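Local coordinates for sphingomyelinase C (Streptomyces griseocarneus, PDB 7CNE), which belongs to the endonuclease/exonuclease/phosphatase family, enzymes of the DNase I-like clan built around two packed beta sheets, at residues V49-A54 against G101-S106; Y73-V78 against W108-K113; K130-V135 against H145-H150. All coordinates share one frame; numbering follows the deposited sequence.

Following the chain from its N terminus, contact 1 opens at V49-A54, and contact 2 opens at Y73-V78 inside the loop that contact 1 has yet to close. G101-S106 closes contact 1 and W108-K113 then closes contact 2, so the two cross. Contact 3 lies in series, a hairpin later in the sequence than both. Contact 1 pairs inner strands of one sheet, contact 3 pairs inner strands of the other, and contact 2 spans the two sheets at one side of the sandwich. T75 N and V78 N are probably hydrogen-bonded to V104 O and V102 O respectively, T75 packs on V135, and E53 of contact 1 lies against H150 of contact 3.

Contact 1 (V49-A54 against G101-S106); sequences VVLQEA and GVTVLS
L105 and V49 face each other as an antiparallel hydrogen-bonded pair in the larger, mixed sheet of a DNase I-like beta sandwich. Both backbone bonds of the pair are short and nearly straight; the one from L105 N to V49 O measures 2.8 Å. The side chains rise from the same face of the sheet, with V49 CB 4.3 Å from L105 CB. The leucine's chi1 of -32° is skewed from a staggered value, and L105 CD1 comes within 4.2 Å of L51 CD1, a diagonal contact on this face. Here too L51 lies alongside T103, CB against the methyl CG2, and helix 57-66 covers the row through L63 and K64. The T103 hydroxyl hydrogen-bonds T75 O in the neighbouring segment 73-78. V50 and V104 point to the reverse face as a non-hydrogen-bonded pair, their CG2 methyls 4.2 Å apart and side by side.

G101 is buried as deeply by the contact as L105, but through backbone alone. Its positive phi (74°) belongs to the turn in which G101 O comes close to A54 N. The side chain of E53 leaves its backbone on the side away from G101, and its OE2 is hydrogen-bonded to N16 ND2, close to a bound succinic acid. V102 CA also approaches L51 O, at 3.2 Å, as a CA-H...O contact. At the end of the pairing, A54 N donates to G101 O over 2.9 Å, in the carbonyl plane on a lone pair, and A54 CB touches the same oxygen.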
loop_
_atom_site.group_PDB
_atom_site.type_symbol
_atom_site.label_atom_id
_atom_site.label_comp_id
_atom_site.label_asym_id
_atom_site.label_seq_id
_atom_site.Cartn_x
_atom_site.Cartn_y
_atom_site.Cartn_z
ATOM N N VAL A 49 8.986 -0.047 -3.944
ATOM C CA VAL A 49 8.300 -0.576 -2.769
ATOM C C VAL A 49 7.252 0.446 -2.345
ATOM O O VAL A 49 7.567 1.632 -2.178
ATOM C CB VAL A 49 9.272 -0.877 -1.604
ATOM C CG1 VAL A 49 8.497 -1.378 -0.365
ATOM C CG2 VAL A 49 10.330 -1.909 -2.025
ATOM N N VAL A 50 6.007 -0.006 -2.198
ATOM C CA VAL A 50 4.910 0.820 -1.699
ATOM C C VAL A 50 4.440 0.215 -0.381
ATOM O O VAL A 50 4.009 -0.948 -0.341
ATOM C CB VAL A 50 3.748 0.920 -2.705
ATOM C CG1 VAL A 50 2.670 1.863 -2.175
ATOM C CG2 VAL A 50 4.243 1.423 -4.062
ATOM N N LEU A 51 4.513 1.002 0.689
ATOM C CA LEU A 51 4.122 0.567 2.017
ATOM C C LEU A 51 2.826 1.241 2.441
ATOM O O LEU A 51 2.584 2.405 2.115
ATOM C CB LEU A 51 5.210 0.894 3.044
ATOM C CG LEU A 51 6.589 0.301 2.743
ATOM C CD1 LEU A 51 7.566 0.745 3.834
ATOM C CD2 LEU A 51 6.487 -1.219 2.684
ATOM N N GLN A 52 2.015 0.510 3.207
ATOM C CA GLN A 52 0.854 1.080 3.872
ATOM C C GLN A 52 0.999 0.908 5.380
ATOM O O GLN A 52 1.816 0.115 5.854
ATOM C CB GLN A 52 -0.454 0.426 3.410
ATOM C CG GLN A 52 -0.695 0.488 1.910
ATOM C CD GLN A 52 0.028 -0.627 1.172
ATOM O OE1 GLN A 52 0.091 -1.765 1.654
ATOM N NE2 GLN A 52 0.573 -0.309 0.002
ATOM N N GLU A 53 0.185 1.674 6.109
ATOM C CA GLU A 53 0.083 1.650 7.574
ATOM C C GLU A 53 1.423 1.917 8.260
ATOM O O GLU A 53 1.678 1.443 9.370
ATOM C CB GLU A 53 -0.556 0.342 8.060
ATOM C CG GLU A 53 -1.980 0.194 7.517
ATOM C CD GLU A 53 -2.822 -0.842 8.251
ATOM O OE1 GLU A 53 -2.448 -1.255 9.370
ATOM O OE2 GLU A 53 -3.867 -1.248 7.698
ATOM N N ALA A 54 2.282 2.706 7.617
ATOM C CA ALA A 54 3.524 3.166 8.239
ATOM C C ALA A 54 3.228 4.398 9.102
ATOM O O ALA A 54 3.697 5.507 8.849
ATOM C CB ALA A 54 4.568 3.456 7.167
ATOM N N GLY A 101 -0.222 6.929 6.196
ATOM C CA GLY A 101 0.551 5.701 6.319
ATOM C C GLY A 101 1.191 5.171 5.051
ATOM O O GLY A 101 1.788 4.086 5.090
ATOM N N VAL A 102 1.114 5.890 3.934
ATOM C CA VAL A 102 1.648 5.419 2.658
ATOM C C VAL A 102 2.976 6.107 2.367
ATOM O O VAL A 102 3.078 7.340 2.451
ATOM C CB VAL A 102 0.643 5.660 1.516
ATOM C CG1 VAL A 102 1.279 5.360 0.171
ATOM C CG2 VAL A 102 -0.596 4.792 1.723
ATOM N N THR A 103 3.987 5.320 1.983
ATOM C CA THR A 103 5.218 5.878 1.441
ATOM C C THR A 103 5.705 5.007 0.281
ATOM O O THR A 103 5.445 3.801 0.235
ATOM C CB THR A 103 6.306 6.005 2.539
ATOM O OG1 THR A 103 7.501 6.562 1.977
ATOM C CG2 THR A 103 6.620 4.649 3.134
ATOM N N VAL A 104 6.390 5.634 -0.672
ATOM C CA VAL A 104 6.911 4.960 -1.859
ATOM C C VAL A 104 8.425 5.081 -1.850
ATOM O O VAL A 104 8.957 6.191 -1.729
ATOM C CB VAL A 104 6.349 5.554 -3.169
ATOM C CG1 VAL A 104 6.960 4.842 -4.379
ATOM C CG2 VAL A 104 4.820 5.479 -3.195
ATOM N N LEU A 105 9.108 3.941 -2.007
ATOM C CA LEU A 105 10.563 3.847 -2.036
ATOM C C LEU A 105 10.994 3.306 -3.393
ATOM O O LEU A 105 10.341 2.415 -3.957
ATOM C CB LEU A 105 11.096 2.919 -0.921
ATOM C CG LEU A 105 10.304 2.872 0.396
ATOM C CD1 LEU A 105 10.844 1.796 1.375
ATOM C CD2 LEU A 105 10.279 4.237 1.067
ATOM N N SER A 106 12.104 3.815 -3.909
ATOM C CA SER A 106 12.472 3.515 -5.281
ATOM C C SER A 106 13.979 3.390 -5.422
ATOM O O SER A 106 14.728 4.220 -4.899
ATOM C CB SER A 106 11.946 4.607 -6.222
ATOM O OG SER A 106 12.344 4.357 -7.550
#

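Contact 2 (Y73-V78 against W108-K113); sequences YQTPVV and WPIVRK
W108 meets Y73 through its backbone: W108 O lies 3.3 Å from Y73 CD2, oblique to the phenol ring, and also accepts a hydrogen bond from S106 OG. The W108 side chain leaves the backbone on the side away from Y73, and its NE1 is hydrogen-bonded to D47 OD1. P109 then passes directly over the ring. P109 CA sits 3.6 Å from the centroid of the Y73 ring and only 9° off the ring normal, a CH-pi contact aimed almost at the middle of the face. The proline and tyrosine side chains run side by side in the same direction, so that P109 CG reaches Y73 CZ at 4.0 Å.

I110 fills the next position with the end of its longer branch. I110 CG1 packs on Y73 CB at 3.8 Å, and the extended chain (chi2 171°) carries I110 CD1 onward over the backbone, 3.5 Å from Y73 C and close to Q74 N. I110 also touches L137 of the adjacent strand 131-139. It lies where the short edge strand 73-74 of one sheet of the sandwich meets strand 110-117 of the other. V111 and R112 turn the corner there as a classic beta bulge, both facing V136.

K113 comes back toward the first segment, sliding past T75 in the opposite direction with K113 CB 4.2 Å from T75 CG2. The aliphatic chain passes beside Q74 O and the CA of T75, and P76 CD lies near its CD. A bend at the last torsion, chi4 -74°, swings the amine onto a water, which accepts from K113 NZ at 2.7 Å. The same water donates a weak bond of 3.4 Å to Q74 O.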
loop_
_atom_site.group_PDB
_atom_site.type_symbol
_atom_site.label_atom_id
_atom_site.label_comp_id
_atom_site.label_asym_id
_atom_site.label_seq_id
_atom_site.Cartn_x
_atom_site.Cartn_y
_atom_site.Cartn_z
ATOM N N TYR A 73 15.547 6.667 -3.228
ATOM C CA TYR A 73 14.659 7.761 -3.592
ATOM C C TYR A 73 13.289 7.487 -2.991
ATOM O O TYR A 73 12.651 6.475 -3.312
ATOM C CB TYR A 73 14.609 7.910 -5.111
ATOM C CG TYR A 73 16.006 8.014 -5.719
ATOM C CD1 TYR A 73 16.682 9.227 -5.728
ATOM C CD2 TYR A 73 16.645 6.894 -6.274
ATOM C CE1 TYR A 73 17.954 9.341 -6.270
ATOM C CE2 TYR A 73 17.930 6.995 -6.824
ATOM C CZ TYR A 73 18.572 8.229 -6.817
ATOM O OH TYR A 73 19.836 8.366 -7.344
ATOM N N GLN A 74 12.853 8.361 -2.086
ATOM C CA GLN A 74 11.689 8.045 -1.273
ATOM C C GLN A 74 10.774 9.255 -1.134
ATOM O O GLN A 74 11.222 10.405 -1.160
ATOM C CB GLN A 74 12.113 7.541 0.116
ATOM C CG GLN A 74 13.229 6.493 0.111
ATOM C CD GLN A 74 13.535 5.984 1.509
ATOM O OE1 GLN A 74 13.037 6.535 2.486
ATOM N NE2 GLN A 74 14.324 4.913 1.610
ATOM N N THR A 75 9.465 8.976 -0.969
ATOM C CA THR A 75 8.522 10.018 -0.599
ATOM C C THR A 75 8.412 10.105 0.913
ATOM O O THR A 75 8.739 9.151 1.623
ATOM C CB THR A 75 7.144 9.721 -1.180
ATOM O OG1 THR A 75 6.527 8.662 -0.426
ATOM C CG2 THR A 75 7.253 9.327 -2.640
ATOM N N PRO A 76 7.916 11.223 1.441
ATOM C CA PRO A 76 7.429 11.220 2.825
ATOM C C PRO A 76 6.270 10.240 2.983
ATOM O O PRO A 76 5.753 9.661 2.020
ATOM C CB PRO A 76 6.973 12.669 3.060
ATOM C CG PRO A 76 7.624 13.478 1.960
ATOM C CD PRO A 76 7.723 12.531 0.789
ATOM N N VAL A 77 5.862 10.041 4.232
ATOM C CA VAL A 77 4.611 9.343 4.488
ATOM C C VAL A 77 3.459 10.277 4.146
ATOM O O VAL A 77 3.423 11.424 4.606
ATOM C CB VAL A 77 4.536 8.872 5.950
ATOM C CG1 VAL A 77 3.199 8.178 6.211
ATOM C CG2 VAL A 77 5.699 7.937 6.269
ATOM N N VAL A 78 2.528 9.799 3.315
ATOM C CA VAL A 78 1.415 10.627 2.862
ATOM C C VAL A 78 0.645 11.157 4.063
ATOM O O VAL A 78 0.309 10.405 4.988
ATOM C CB VAL A 78 0.484 9.824 1.945
ATOM C CG1 VAL A 78 -0.878 10.519 1.816
ATOM C CG2 VAL A 78 1.120 9.604 0.574
ATOM N N TRP A 108 15.149 3.791 -8.358
ATOM C CA TRP A 108 15.264 4.690 -9.498
ATOM C C TRP A 108 14.928 6.125 -9.106
ATOM O O TRP A 108 14.038 6.347 -8.282
ATOM C CB TRP A 108 14.334 4.221 -10.621
ATOM C CG TRP A 108 14.641 2.791 -10.973
ATOM C CD1 TRP A 108 14.030 1.666 -10.488
ATOM C CD2 TRP A 108 15.673 2.339 -11.850
ATOM N NE1 TRP A 108 14.625 0.535 -11.018
ATOM C CE2 TRP A 108 15.630 0.927 -11.862
ATOM C CE3 TRP A 108 16.631 2.991 -12.636
ATOM C CZ2 TRP A 108 16.506 0.158 -12.634
ATOM C CZ3 TRP A 108 17.501 2.220 -13.402
ATOM C CH2 TRP A 108 17.430 0.824 -13.393
ATOM N N PRO A 109 15.650 7.087 -9.685
ATOM C CA PRO A 109 15.466 8.496 -9.310
ATOM C C PRO A 109 14.024 8.955 -9.454
ATOM O O PRO A 109 13.338 8.633 -10.429
ATOM C CB PRO A 109 16.381 9.245 -10.286
ATOM C CG PRO A 109 17.454 8.237 -10.621
ATOM C CD PRO A 109 16.723 6.915 -10.683
ATOM N N ILE A 110 13.582 9.747 -8.480
ATOM C CA ILE A 110 12.245 10.329 -8.501
ATOM C C ILE A 110 12.322 11.676 -9.207
ATOM O O ILE A 110 13.073 12.563 -8.789
ATOM C CB ILE A 110 11.673 10.480 -7.085
ATOM C CG1 ILE A 110 11.314 9.107 -6.506
ATOM C CG2 ILE A 110 10.456 11.386 -7.116
ATOM C CD1 ILE A 110 10.928 9.136 -5.010
ATOM N N VAL A 111 11.551 11.817 -10.287
ATOM C CA VAL A 111 11.496 13.066 -11.039
ATOM C C VAL A 111 10.480 14.015 -10.420
ATOM O O VAL A 111 10.675 15.234 -10.411
ATOM C CB VAL A 111 11.172 12.766 -12.520
ATOM C CG1 VAL A 111 10.947 14.046 -13.311
ATOM C CG2 VAL A 111 12.287 11.920 -13.153
ATOM N N ARG A 112 9.381 13.473 -9.902
ATOM C CA ARG A 112 8.342 14.272 -9.272
ATOM C C ARG A 112 7.633 13.410 -8.240
ATOM O O ARG A 112 7.461 12.207 -8.452
ATOM C CB ARG A 112 7.328 14.797 -10.298
ATOM C CG ARG A 112 6.216 15.636 -9.665
ATOM C CD ARG A 112 5.590 16.582 -10.648
ATOM N NE ARG A 112 4.605 17.464 -10.021
ATOM C CZ ARG A 112 4.842 18.725 -9.673
ATOM N NH1 ARG A 112 6.033 19.256 -9.888
ATOM N NH2 ARG A 112 3.880 19.450 -9.117
ATOM N N LYS A 113 7.223 14.025 -7.126
ATOM C CA LYS A 113 6.429 13.333 -6.119
ATOM C C LYS A 113 5.368 14.280 -5.569
ATOM O O LYS A 113 5.670 15.424 -5.210
ATOM C CB LYS A 113 7.312 12.777 -4.991
ATOM C CG LYS A 113 8.321 13.758 -4.400
ATOM C CD LYS A 113 9.160 13.074 -3.318
ATOM C CE LYS A 113 10.227 14.010 -2.764
ATOM N NZ LYS A 113 11.327 14.186 -3.763
HETATM O O HOH W 1 12.755 11.902 -3.847
#

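Contact 3 (K130-V135 against H145-H150); sequences KGFAYV and HVVGTH
A133 and G148 exchange a pair of backbone hydrogen bonds within the beta hairpin of strands 131-139 and 142-150, at the heart of the smaller sheet of the sandwich. The A133 N to G148 O bond is 2.9 Å long. V135 and V146 repeat the antiparallel hydrogen-bonded pattern two residues on, with V135 N to V146 O nearly straight at 172°.

Apolar side chains divide between the two faces. V135 and V146 lie side by side, V135 CG2 pressing on V146 CB at 3.6 Å, on the face where V135 also meets T75. On the reverse face V147 sits between two aromatic rings: V147 CG1 reaches F132 CD2 at 3.6 Å, and its CG2 lies at the edge of the Y134 ring, near its plane. Both rings also make edge-to-face contacts with F177 of helix 162-180.

Side-chain polar bonds close the two ends. T149 OG1, placed opposite its backbone N by chi1 -165°, donates a 2.8 Å bond to G131 O from well above the carbonyl plane. Close by, H150 NE2 is hydrogen-bonded to a bound succinic acid, while H150 N is buried with no partner in the model. At the other end the Y134 and H145 rings meet rim to rim: H145 NE2 is bonded to E187, and Y134 OH and H145 ND1 share a hydrogen bond of 2.6 Å.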
loop_
_atom_site.group_PDB
_atom_site.type_symbol
_atom_site.label_atom_id
_atom_site.label_comp_id
_atom_site.label_asym_id
_atom_site.label_seq_id
_atom_site.Cartn_x
_atom_site.Cartn_y
_atom_site.Cartn_z
ATOM N N LYS A 130 -5.792 9.996 4.926
ATOM C CA LYS A 130 -5.648 8.901 3.975
ATOM C C LYS A 130 -5.668 9.452 2.555
ATOM O O LYS A 130 -6.405 10.392 2.245
ATOM C CB LYS A 130 -6.770 7.874 4.172
ATOM C CG LYS A 130 -6.552 6.907 5.348
ATOM C CD LYS A 130 -5.433 5.920 5.017
ATOM C CE LYS A 130 -5.060 5.072 6.221
ATOM N NZ LYS A 130 -5.931 3.880 6.369
ATOM N N GLY A 131 -4.839 8.879 1.686
ATOM C CA GLY A 131 -4.732 9.408 0.344
ATOM C C GLY A 131 -3.805 8.598 -0.528
ATOM O O GLY A 131 -3.625 7.398 -0.293
ATOM N N PHE A 132 -3.213 9.227 -1.541
ATOM C CA PHE A 132 -2.275 8.517 -2.395
ATOM C C PHE A 132 -1.064 9.386 -2.698
ATOM O O PHE A 132 -1.116 10.620 -2.631
ATOM C CB PHE A 132 -2.932 8.011 -3.705
ATOM C CG PHE A 132 -3.576 9.078 -4.563
ATOM C CD1 PHE A 132 -4.909 9.432 -4.379
ATOM C CD2 PHE A 132 -2.876 9.673 -5.599
ATOM C CE1 PHE A 132 -5.509 10.383 -5.187
ATOM C CE2 PHE A 132 -3.487 10.629 -6.419
ATOM C CZ PHE A 132 -4.805 10.975 -6.205
ATOM N N ALA A 133 0.046 8.713 -2.978
ATOM C CA ALA A 133 1.261 9.350 -3.452
ATOM C C ALA A 133 1.384 9.101 -4.946
ATOM O O ALA A 133 1.097 8.002 -5.422
ATOM C CB ALA A 133 2.494 8.798 -2.733
ATOM N N TYR A 134 1.820 10.122 -5.679
ATOM C CA TYR A 134 2.074 10.020 -7.112
ATOM C C TYR A 134 3.549 10.280 -7.347
ATOM O O TYR A 134 4.044 11.353 -6.996
ATOM C CB TYR A 134 1.240 11.032 -7.893
ATOM C CG TYR A 134 1.587 11.147 -9.359
ATOM C CD1 TYR A 134 1.295 10.112 -10.242
ATOM C CD2 TYR A 134 2.162 12.309 -9.872
ATOM C CE1 TYR A 134 1.578 10.214 -11.585
ATOM C CE2 TYR A 134 2.467 12.415 -11.227
ATOM C CZ TYR A 134 2.169 11.363 -12.072
ATOM O OH TYR A 134 2.441 11.455 -13.418
ATOM N N VAL A 135 4.252 9.316 -7.941
ATOM C CA VAL A 135 5.667 9.491 -8.237
ATOM C C VAL A 135 5.912 9.230 -9.714
ATOM O O VAL A 135 5.305 8.336 -10.313
ATOM C CB VAL A 135 6.582 8.595 -7.370
ATOM C CG1 VAL A 135 6.326 8.868 -5.919
ATOM C CG2 VAL A 135 6.397 7.122 -7.688
ATOM N N HIS A 145 5.260 5.897 -14.030
ATOM C CA HIS A 145 4.395 6.577 -13.077
ATOM C C HIS A 145 3.822 5.556 -12.108
ATOM O O HIS A 145 3.332 4.500 -12.528
ATOM C CB HIS A 145 3.265 7.329 -13.795
ATOM C CG HIS A 145 3.748 8.244 -14.875
ATOM N ND1 HIS A 145 3.688 9.618 -14.768
ATOM C CD2 HIS A 145 4.331 7.982 -16.069
ATOM C CE1 HIS A 145 4.204 10.163 -15.854
ATOM N NE2 HIS A 145 4.605 9.192 -16.658
ATOM N N VAL A 146 3.879 5.868 -10.814
ATOM C CA VAL A 146 3.361 4.981 -9.780
ATOM C C VAL A 146 2.452 5.785 -8.872
ATOM O O VAL A 146 2.833 6.866 -8.415
ATOM C CB VAL A 146 4.491 4.324 -8.961
ATOM C CG1 VAL A 146 3.903 3.424 -7.874
ATOM C CG2 VAL A 146 5.404 3.522 -9.862
ATOM N N VAL A 147 1.253 5.263 -8.616
ATOM C CA VAL A 147 0.389 5.745 -7.541
ATOM C C VAL A 147 0.409 4.690 -6.445
ATOM O O VAL A 147 0.107 3.519 -6.698
ATOM C CB VAL A 147 -1.049 6.007 -8.016
ATOM C CG1 VAL A 147 -1.945 6.438 -6.823
ATOM C CG2 VAL A 147 -1.074 7.051 -9.139
ATOM N N GLY A 148 0.768 5.093 -5.235
ATOM C CA GLY A 148 0.763 4.204 -4.082
ATOM C C GLY A 148 -0.339 4.654 -3.143
ATOM O O GLY A 148 -0.503 5.851 -2.908
ATOM N N THR A 149 -1.101 3.704 -2.610
ATOM C CA THR A 149 -2.239 4.115 -1.798
ATOM C C THR A 149 -2.650 3.006 -0.841
ATOM O O THR A 149 -2.122 1.887 -0.856
ATOM C CB THR A 149 -3.429 4.540 -2.676
ATOM O OG1 THR A 149 -4.384 5.256 -1.880
ATOM C CG2 THR A 149 -4.115 3.324 -3.296
ATOM N N HIS A 150 -3.589 3.373 0.022
ATOM C CA HIS A 150 -4.277 2.477 0.940
ATOM C C HIS A 150 -5.728 2.948 0.920
ATOM O O HIS A 150 -6.031 4.013 1.458
ATOM C CB HIS A 150 -3.670 2.569 2.343
ATOM C CG HIS A 150 -4.258 1.611 3.330
ATOM N ND1 HIS A 150 -3.976 1.673 4.680
ATOM C CD2 HIS A 150 -5.097 0.559 3.166
ATOM C CE1 HIS A 150 -4.629 0.709 5.307
ATOM N NE2 HIS A 150 -5.310 0.014 4.412
#